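Lipase aflb (Neosartorya fumigata, PDB 6IDY) is a fungal lipase of the alpha/beta-hydrolase fold that probably hydrolyses ester bonds of lipid substrates and carries a bound calcium ion. Local coordinates at residues Y214-I219 / R250-D255; I164-T169 / L237-A242. All blocks are in the same frame, centred on the assembly; numbering follows the deposited sequence.

Contact 1: residues Y214-I219 / R250-D255; sequences YAINYI and RKVVDD. With CA (calcium ion), chain D; SO4 (sulfate ion), chain E.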
ATOM      1  N   TYR A 214      12.153 -11.829   0.454  1.00 21.35           N
ATOM      2  CA  TYR A 214      12.272 -12.850   1.488  1.00 21.73           C
ATOM      3  C   TYR A 214      10.913 -13.402   1.897  1.00 25.62           C
ATOM      4  O   TYR A 214      10.791 -14.620   2.009  1.00 25.54           O
ATOM      5  CB  TYR A 214      13.091 -12.385   2.706  1.00 22.69           C
ATOM      6  CG  TYR A 214      13.354 -13.510   3.683  1.00 24.48           C
ATOM      7  CD1 TYR A 214      14.408 -14.397   3.488  1.00 27.49           C
ATOM      8  CD2 TYR A 214      12.529 -13.708   4.787  1.00 24.85           C
ATOM      9  CE1 TYR A 214      14.644 -15.446   4.376  1.00 29.05           C
ATOM     10  CE2 TYR A 214      12.746 -14.759   5.674  1.00 26.20           C
ATOM     11  CZ  TYR A 214      13.807 -15.625   5.467  1.00 34.91           C
ATOM     12  OH  TYR A 214      14.019 -16.663   6.343  1.00 35.67           O
ATOM     13  N   ALA A 215       9.899 -12.526   2.098  1.00 22.01           N
ATOM     14  CA  ALA A 215       8.542 -12.944   2.485  1.00 21.67           C
ATOM     15  C   ALA A 215       7.961 -13.912   1.463  1.00 25.51           C
ATOM     16  O   ALA A 215       7.393 -14.930   1.849  1.00 25.51           O
ATOM     17  CB  ALA A 215       7.627 -11.738   2.657  1.00 21.43           C
ATOM     18  N   ILE A 216       8.163 -13.633   0.161  1.00 22.11           N
ATOM     19  CA  ILE A 216       7.696 -14.519  -0.905  1.00 21.14           C
ATOM     20  C   ILE A 216       8.292 -15.919  -0.756  1.00 25.24           C
ATOM     21  O   ILE A 216       7.543 -16.888  -0.621  1.00 25.49           O
ATOM     22  CB  ILE A 216       7.920 -13.919  -2.319  1.00 22.89           C
ATOM     23  CG1 ILE A 216       6.987 -12.699  -2.569  1.00 22.48           C
ATOM     24  CG2 ILE A 216       7.688 -14.996  -3.380  1.00 22.53           C
ATOM     25  CD1 ILE A 216       7.394 -11.815  -3.811  1.00 20.68           C
ATOM     26  N   ASN A 217       9.633 -16.016  -0.746  1.00 22.32           N
ATOM     27  CA  ASN A 217      10.341 -17.290  -0.640  1.00 23.31           C
ATOM     28  C   ASN A 217      10.125 -17.991   0.694  1.00 27.74           C
ATOM     29  O   ASN A 217      10.040 -19.219   0.720  1.00 27.69           O
ATOM     30  CB  ASN A 217      11.822 -17.115  -0.959  1.00 24.34           C
ATOM     31  CG  ASN A 217      12.074 -16.901  -2.433  1.00 33.79           C
ATOM     32  OD1 ASN A 217      11.266 -17.275  -3.296  1.00 25.29           O
ATOM     33  ND2 ASN A 217      13.213 -16.319  -2.759  1.00 23.51           N
ATOM     34  N   TYR A 218       9.953 -17.220   1.779  1.00 24.16           N
ATOM     35  CA  TYR A 218       9.705 -17.789   3.100  1.00 24.51           C
ATOM     36  C   TYR A 218       8.291 -18.360   3.221  1.00 27.61           C
ATOM     37  O   TYR A 218       8.129 -19.477   3.720  1.00 27.81           O
ATOM     38  CB  TYR A 218      10.012 -16.774   4.225  1.00 25.20           C
ATOM     39  CG  TYR A 218       9.659 -17.286   5.605  1.00 26.06           C
ATOM     40  CD1 TYR A 218      10.553 -18.065   6.332  1.00 28.44           C
ATOM     41  CD2 TYR A 218       8.412 -17.029   6.166  1.00 26.04           C
ATOM     42  CE1 TYR A 218      10.215 -18.575   7.587  1.00 29.94           C
ATOM     43  CE2 TYR A 218       8.063 -17.530   7.416  1.00 27.70           C
ATOM     44  CZ  TYR A 218       8.968 -18.298   8.126  1.00 34.00           C
ATOM     45  OH  TYR A 218       8.610 -18.771   9.359  1.00 34.72           O
ATOM     46  N   ILE A 219       7.274 -17.587   2.810  1.00 22.67           N
ATOM     47  CA  ILE A 219       5.883 -18.029   2.905  1.00 22.12           C
ATOM     48  C   ILE A 219       5.650 -19.212   1.963  1.00 26.36           C
ATOM     49  O   ILE A 219       4.989 -20.172   2.357  1.00 26.07           O
ATOM     50  CB  ILE A 219       4.873 -16.858   2.747  1.00 23.99           C
ATOM     51  CG1 ILE A 219       5.014 -15.828   3.913  1.00 23.40           C
ATOM     52  CG2 ILE A 219       3.422 -17.335   2.582  1.00 24.29           C
ATOM     53  CD1 ILE A 219       4.626 -16.296   5.368  1.00 24.10           C
ATOM     54  N   ARG A 250       9.657 -15.159  -8.781  1.00 23.59           N
ATOM     55  CA  ARG A 250       8.739 -15.202  -9.929  1.00 23.85           C
ATOM     56  C   ARG A 250       8.068 -16.571 -10.106  1.00 28.16           C
ATOM     57  O   ARG A 250       6.904 -16.624 -10.509  1.00 28.25           O
ATOM     58  CB  ARG A 250       9.449 -14.821 -11.243  1.00 23.79           C
ATOM     59  CG  ARG A 250      10.248 -13.521 -11.226  1.00 26.40           C
ATOM     60  CD  ARG A 250      10.940 -13.346 -12.567  1.00 25.34           C
ATOM     61  NE  ARG A 250      12.005 -12.343 -12.536  1.00 21.37           N
ATOM     62  CZ  ARG A 250      12.805 -12.072 -13.561  1.00 33.28           C
ATOM     63  NH1 ARG A 250      12.658 -12.711 -14.715  1.00 20.95           N
ATOM     64  NH2 ARG A 250      13.746 -11.141 -13.448  1.00 20.41           N
ATOM     65  N   LYS A 251       8.808 -17.668  -9.829  1.00 24.29           N
ATOM     66  CA  LYS A 251       8.316 -19.046  -9.982  1.00 25.22           C
ATOM     67  C   LYS A 251       7.265 -19.433  -8.949  1.00 29.15           C
ATOM     68  O   LYS A 251       6.514 -20.379  -9.179  1.00 29.52           O
ATOM     69  CB  LYS A 251       9.478 -20.061  -9.918  1.00 28.19           C
ATOM     70  CG  LYS A 251      10.495 -19.923 -11.048  1.00 39.07           C
ATOM     71  CD  LYS A 251      11.626 -20.934 -10.926  1.00 44.21           C
ATOM     72  CE  LYS A 251      12.561 -20.854 -12.107  1.00 52.22           C
ATOM     73  NZ  LYS A 251      13.610 -21.909 -12.063  1.00 59.76           N
ATOM     74  N   VAL A 252       7.222 -18.735  -7.803  1.00 24.73           N
ATOM     75  CA  VAL A 252       6.297 -19.104  -6.732  1.00 24.43           C
ATOM     76  C   VAL A 252       5.155 -18.078  -6.534  1.00 27.62           C
ATOM     77  O   VAL A 252       4.347 -18.251  -5.619  1.00 27.72           O
ATOM     78  CB  VAL A 252       7.034 -19.441  -5.402  1.00 28.04           C
ATOM     79  CG1 VAL A 252       7.989 -20.621  -5.585  1.00 28.34           C
ATOM     80  CG2 VAL A 252       7.772 -18.234  -4.836  1.00 26.90           C
ATOM     81  N   VAL A 253       5.073 -17.040  -7.383  1.00 22.64           N
ATOM     82  CA  VAL A 253       3.993 -16.049  -7.278  1.00 21.91           C
ATOM     83  C   VAL A 253       3.027 -16.240  -8.436  1.00 25.57           C
ATOM     84  O   VAL A 253       3.401 -16.006  -9.588  1.00 25.29           O
ATOM     85  CB  VAL A 253       4.481 -14.575  -7.122  1.00 24.42           C
ATOM     86  CG1 VAL A 253       3.307 -13.589  -7.126  1.00 22.86           C
ATOM     87  CG2 VAL A 253       5.296 -14.407  -5.849  1.00 24.16           C
ATOM     88  N   ASP A 254       1.794 -16.686  -8.132  1.00 22.18           N
ATOM     89  CA  ASP A 254       0.759 -16.916  -9.148  1.00 21.83           C
ATOM     90  C   ASP A 254      -0.015 -15.654  -9.500  1.00 24.52           C
ATOM     91  O   ASP A 254      -0.527 -15.549 -10.609  1.00 24.48           O
ATOM     92  CB  ASP A 254      -0.207 -18.030  -8.713  1.00 23.80           C
ATOM     93  CG  ASP A 254       0.423 -19.407  -8.611  1.00 30.49           C
ATOM     94  OD1 ASP A 254       1.472 -19.634  -9.258  1.00 31.01           O
ATOM     95  OD2 ASP A 254      -0.141 -20.265  -7.899  1.00 31.42           O
ATOM     96  N   ASP A 255      -0.138 -14.719  -8.553  1.00 20.61           N
ATOM     97  CA  ASP A 255      -0.868 -13.473  -8.762  1.00 20.05           C
ATOM     98  C   ASP A 255      -0.252 -12.342  -7.988  1.00 23.06           C
ATOM     99  O   ASP A 255       0.091 -12.497  -6.815  1.00 22.68           O
ATOM    100  CB  ASP A 255      -2.346 -13.616  -8.337  1.00 22.06           C
ATOM    101  CG  ASP A 255      -3.215 -14.395  -9.310  1.00 27.33           C
ATOM    102  OD1 ASP A 255      -3.535 -13.850 -10.386  1.00 26.11           O
ATOM    103  OD2 ASP A 255      -3.584 -15.543  -8.987  1.00 29.49           O
TER
HETATM  104 CA    CA D 501      -4.751 -15.841 -11.129  1.00 25.93          CA
HETATM  105  S   SO4 E 502      14.055 -11.218 -17.625  1.00 26.53           S
HETATM  106  O1  SO4 E 502      13.674 -12.589 -17.283  1.00 27.83           O
HETATM  107  O2  SO4 E 502      15.340 -11.244 -18.334  1.00 29.86           O
HETATM  108  O3  SO4 E 502      13.037 -10.635 -18.477  1.00 26.15           O
HETATM  109  O4  SO4 E 502      14.188 -10.431 -16.407  1.00 26.99           O
HETATM  110  O   HOH W   1      -2.630 -16.704 -11.855  1.00 26.23           O
HETATM  111  O   HOH W   2      -4.841 -17.903 -10.000  1.00 27.62           O
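I216 meets V252 and V253 chiefly through its CG2 methyl, which lies 3.5 Å from V253 CG2, closer than usual carbon-carbon van der Waals contact. The same I216 CG2 is 3.6 Å from V252 CG2, so a single methyl bridges two consecutive valines. I216 CG2 stands anti to the backbone N (chi1 -69°, counted to CG1), which aims it at the second segment. CD1 of I216 also reaches V253 CG2, at 3.9 Å, and the I216 and V253 side chains cross at about a right angle. N217 adds only a light touch: its CB is not aimed across the interface, but its amide bends nearer and sets OD1 3.9 Å from V252 CG2, while ND2 is hydrogen-bonded to S248 OG.

The segments share no hydrogen bond; this is helix-on-sheet packing in an alpha/beta-hydrolase fold. Helix 205-223 covers the start of strand 253-259, whose backbone pairs with V227 and V229 of the neighbouring strand, and the same helix also covers strand 161-166.

Beyond the valines the chain turns at D254, and D255 grips the calcium ion through both carboxylate oxygens. D255 OD1 lies 2.4 Å from the calcium. A377 O, H380 O, G382 O and two waters bring the total to seven ligand atoms. One of these waters donates to D254 O at 2.7 Å, linking the turn to the metal.

At the other end R250 extends to a sulfate, probably from the crystallisation liquor. R250 NH1 donates to sulfate O1 (2.8 Å, N-H...O 151°), with that oxygen in the guanidinium plane at its edge. Backbone oxygens L243 O and K244 O hold R250 NE and NH2, and R337 NE also binds the sulfate.

Contact 2: residues I164-T169 / L237-A242; sequences ILVPGT and LDTQWA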
ATOM      1  N   ILE A 164       0.327 -12.591   0.597  1.00 21.21           N
ATOM      2  CA  ILE A 164       1.204 -11.652   1.285  1.00 20.24           C
ATOM      3  C   ILE A 164       0.694 -10.245   1.040  1.00 22.49           C
ATOM      4  O   ILE A 164       0.647  -9.798  -0.107  1.00 21.88           O
ATOM      5  CB  ILE A 164       2.696 -11.814   0.867  1.00 22.81           C
ATOM      6  CG1 ILE A 164       3.172 -13.275   1.085  1.00 23.36           C
ATOM      7  CG2 ILE A 164       3.584 -10.810   1.628  1.00 22.81           C
ATOM      8  CD1 ILE A 164       4.351 -13.668   0.277  1.00 23.73           C
ATOM      9  N   LEU A 165       0.323  -9.553   2.126  1.00 18.00           N
ATOM     10  CA  LEU A 165      -0.160  -8.181   2.074  1.00 17.25           C
ATOM     11  C   LEU A 165       1.015  -7.238   2.273  1.00 22.09           C
ATOM     12  O   LEU A 165       1.626  -7.223   3.343  1.00 22.52           O
ATOM     13  CB  LEU A 165      -1.267  -7.939   3.111  1.00 17.08           C
ATOM     14  CG  LEU A 165      -2.469  -8.892   3.091  1.00 20.73           C
ATOM     15  CD1 LEU A 165      -3.412  -8.575   4.235  1.00 20.50           C
ATOM     16  CD2 LEU A 165      -3.211  -8.849   1.743  1.00 22.10           C
ATOM     17  N   VAL A 166       1.376  -6.504   1.208  1.00 19.06           N
ATOM     18  CA  VAL A 166       2.522  -5.588   1.184  1.00 18.28           C
ATOM     19  C   VAL A 166       2.029  -4.151   1.419  1.00 21.75           C
ATOM     20  O   VAL A 166       1.146  -3.690   0.701  1.00 20.87           O
ATOM     21  CB  VAL A 166       3.385  -5.748  -0.108  1.00 20.63           C
ATOM     22  CG1 VAL A 166       4.620  -4.852  -0.072  1.00 19.38           C
ATOM     23  CG2 VAL A 166       3.805  -7.203  -0.313  1.00 20.49           C
ATOM     24  N   PRO A 167       2.581  -3.436   2.421  1.00 19.64           N
ATOM     25  CA  PRO A 167       2.085  -2.085   2.725  1.00 19.51           C
ATOM     26  C   PRO A 167       2.572  -1.009   1.766  1.00 23.06           C
ATOM     27  O   PRO A 167       3.460  -1.261   0.953  1.00 21.67           O
ATOM     28  CB  PRO A 167       2.642  -1.839   4.125  1.00 21.79           C
ATOM     29  CG  PRO A 167       3.937  -2.570   4.123  1.00 25.97           C
ATOM     30  CD  PRO A 167       3.644  -3.835   3.366  1.00 21.82           C
ATOM     31  N   GLY A 168       2.005   0.186   1.914  1.00 19.96           N
ATOM     32  CA  GLY A 168       2.377   1.360   1.146  1.00 19.51           C
ATOM     33  C   GLY A 168       3.274   2.283   1.947  1.00 23.92           C
ATOM     34  O   GLY A 168       3.709   1.945   3.053  1.00 22.15           O
ATOM     35  N   THR A 169       3.539   3.462   1.389  1.00 21.57           N
ATOM     36  CA  THR A 169       4.401   4.480   1.986  1.00 22.00           C
ATOM     37  C   THR A 169       3.893   4.988   3.329  1.00 25.48           C
ATOM     38  O   THR A 169       2.697   5.285   3.475  1.00 23.70           O
ATOM     39  CB  THR A 169       4.594   5.633   0.995  1.00 28.02           C
ATOM     40  OG1 THR A 169       5.152   5.125  -0.215  1.00 25.10           O
ATOM     41  CG2 THR A 169       5.465   6.743   1.546  1.00 25.58           C
ATOM     42  N   LEU A 237       5.837  -1.152  -6.054  1.00 18.18           N
ATOM     43  CA  LEU A 237       7.240  -0.931  -6.417  1.00 17.99           C
ATOM     44  C   LEU A 237       8.139  -1.938  -5.705  1.00 22.17           C
ATOM     45  O   LEU A 237       9.038  -2.491  -6.333  1.00 22.01           O
ATOM     46  CB  LEU A 237       7.697   0.508  -6.094  1.00 17.15           C
ATOM     47  CG  LEU A 237       7.187   1.608  -7.018  1.00 19.84           C
ATOM     48  CD1 LEU A 237       7.513   2.980  -6.444  1.00 18.52           C
ATOM     49  CD2 LEU A 237       7.797   1.485  -8.408  1.00 19.14           C
ATOM     50  N   ASP A 238       7.875  -2.193  -4.408  1.00 17.98           N
ATOM     51  CA  ASP A 238       8.648  -3.143  -3.603  1.00 17.99           C
ATOM     52  C   ASP A 238       8.550  -4.553  -4.181  1.00 23.02           C
ATOM     53  O   ASP A 238       9.553  -5.266  -4.221  1.00 22.93           O
ATOM     54  CB  ASP A 238       8.156  -3.154  -2.143  1.00 19.05           C
ATOM     55  CG  ASP A 238       8.202  -1.817  -1.426  1.00 24.94           C
ATOM     56  OD1 ASP A 238       8.926  -0.915  -1.890  1.00 24.93           O
ATOM     57  OD2 ASP A 238       7.527  -1.683  -0.393  1.00 24.70           O
ATOM     58  N   THR A 239       7.338  -4.945  -4.637  1.00 19.29           N
ATOM     59  CA  THR A 239       7.084  -6.263  -5.211  1.00 18.76           C
ATOM     60  C   THR A 239       7.733  -6.406  -6.576  1.00 21.56           C
ATOM     61  O   THR A 239       8.392  -7.412  -6.819  1.00 21.54           O
ATOM     62  CB  THR A 239       5.584  -6.583  -5.215  1.00 22.77           C
ATOM     63  OG1 THR A 239       5.057  -6.337  -3.913  1.00 21.06           O
ATOM     64  CG2 THR A 239       5.288  -8.038  -5.647  1.00 19.14           C
ATOM     65  N   GLN A 240       7.543  -5.409  -7.461  1.00 18.23           N
ATOM     66  CA  GLN A 240       8.125  -5.403  -8.806  1.00 18.21           C
ATOM     67  C   GLN A 240       9.653  -5.483  -8.752  1.00 22.35           C
ATOM     68  O   GLN A 240      10.242  -6.234  -9.533  1.00 22.40           O
ATOM     69  CB  GLN A 240       7.656  -4.167  -9.602  1.00 18.92           C
ATOM     70  CG  GLN A 240       8.007  -4.216 -11.093  1.00 20.76           C
ATOM     71  CD  GLN A 240       7.197  -5.187 -11.930  1.00 30.56           C
ATOM     72  OE1 GLN A 240       6.419  -6.023 -11.431  1.00 23.52           O
ATOM     73  NE2 GLN A 240       7.381  -5.098 -13.246  1.00 18.17           N
ATOM     74  N   TRP A 241      10.286  -4.724  -7.828  1.00 19.05           N
ATOM     75  CA  TRP A 241      11.741  -4.754  -7.635  1.00 19.51           C
ATOM     76  C   TRP A 241      12.169  -6.146  -7.133  1.00 21.52           C
ATOM     77  O   TRP A 241      13.125  -6.704  -7.658  1.00 21.74           O
ATOM     78  CB  TRP A 241      12.206  -3.632  -6.673  1.00 18.12           C
ATOM     79  CG  TRP A 241      13.701  -3.496  -6.551  1.00 19.35           C
ATOM     80  CD1 TRP A 241      14.529  -4.229  -5.750  1.00 22.49           C
ATOM     81  CD2 TRP A 241      14.537  -2.543  -7.227  1.00 19.17           C
ATOM     82  NE1 TRP A 241      15.830  -3.801  -5.891  1.00 22.28           N
ATOM     83  CE2 TRP A 241      15.863  -2.754  -6.778  1.00 23.44           C
ATOM     84  CE3 TRP A 241      14.299  -1.541  -8.190  1.00 19.95           C
ATOM     85  CZ2 TRP A 241      16.947  -2.005  -7.261  1.00 22.59           C
ATOM     86  CZ3 TRP A 241      15.368  -0.772  -8.638  1.00 21.20           C
ATOM     87  CH2 TRP A 241      16.669  -0.999  -8.169  1.00 22.24           C
ATOM     88  N   ALA A 242      11.431  -6.721  -6.159  1.00 18.31           N
ATOM     89  CA  ALA A 242      11.707  -8.068  -5.624  1.00 18.42           C
ATOM     90  C   ALA A 242      11.607  -9.125  -6.736  1.00 21.70           C
ATOM     91  O   ALA A 242      12.497  -9.962  -6.864  1.00 21.71           O
ATOM     92  CB  ALA A 242      10.736  -8.399  -4.490  1.00 19.12           C
TER
HETATM   93  O   HOH W   3       5.865  -0.091   0.831  1.00 17.30           O
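D238 OD2 and P167 O are joined by one water, which gives a hydrogen bond of 2.6 Å to D238 OD2. The same water donates to P167 O at 2.7 Å. The angle P167 O-water-D238 OD2 is about 109°, close to tetrahedral, as expected when both water protons are used. D238 OD2 and P167 O, both acceptors, stay 4.3 Å apart, and the water links the residue after the strand to the helix.

Below the bridge the contact is apolar on the strand side. V166 presents both methyls to T239 OG1, with V166 CG2 the nearer at 3.9 Å. V166 CG1 is only slightly farther from T239 OG1, at 4.1 Å, so the oxygen sits over the fork of the valine. The T239 hydroxyl lies beside its own backbone N (chi1 -50°), where it hydrogen-bonds G235 O one turn earlier in the helix. Its polar need is therefore met inside the helix, and toward V166 it acts as a plain van der Waals surface.

The segments meet where strand 161-166 ends beside the first turns of helix 235-245; the sharp turn from strand 227-232 into that helix probably forms the nucleophile elbow, as in lipases of this fold. V166 and T239 both rest on V229 of the adjacent strand 227-232, V166 also touches V212 of helix 205-223, and W241, turned to the far side of its helix, stacks on F294 of helix 293-299.

Overall arrangement
Strand 161-166, the first part met along the chain, opens contact 2; helix 205-223 then opens contact 1. After strand 227-232 comes helix 235-245, which closes contact 2, and the start of strand 253-259 closes contact 1. The segments alternate, so the two loops cross and neither nests in the other. Their centres lie 12 Å apart, and they touch directly where I164 CD1 comes 3.6 Å from I216 CA. Helix 235-245 connects the parallel, adjacent strands 227-232 and 253-259 in a beta-alpha-beta crossover. Together the contacts fasten helices 205-223 and 235-245 to one face of the same central sheet.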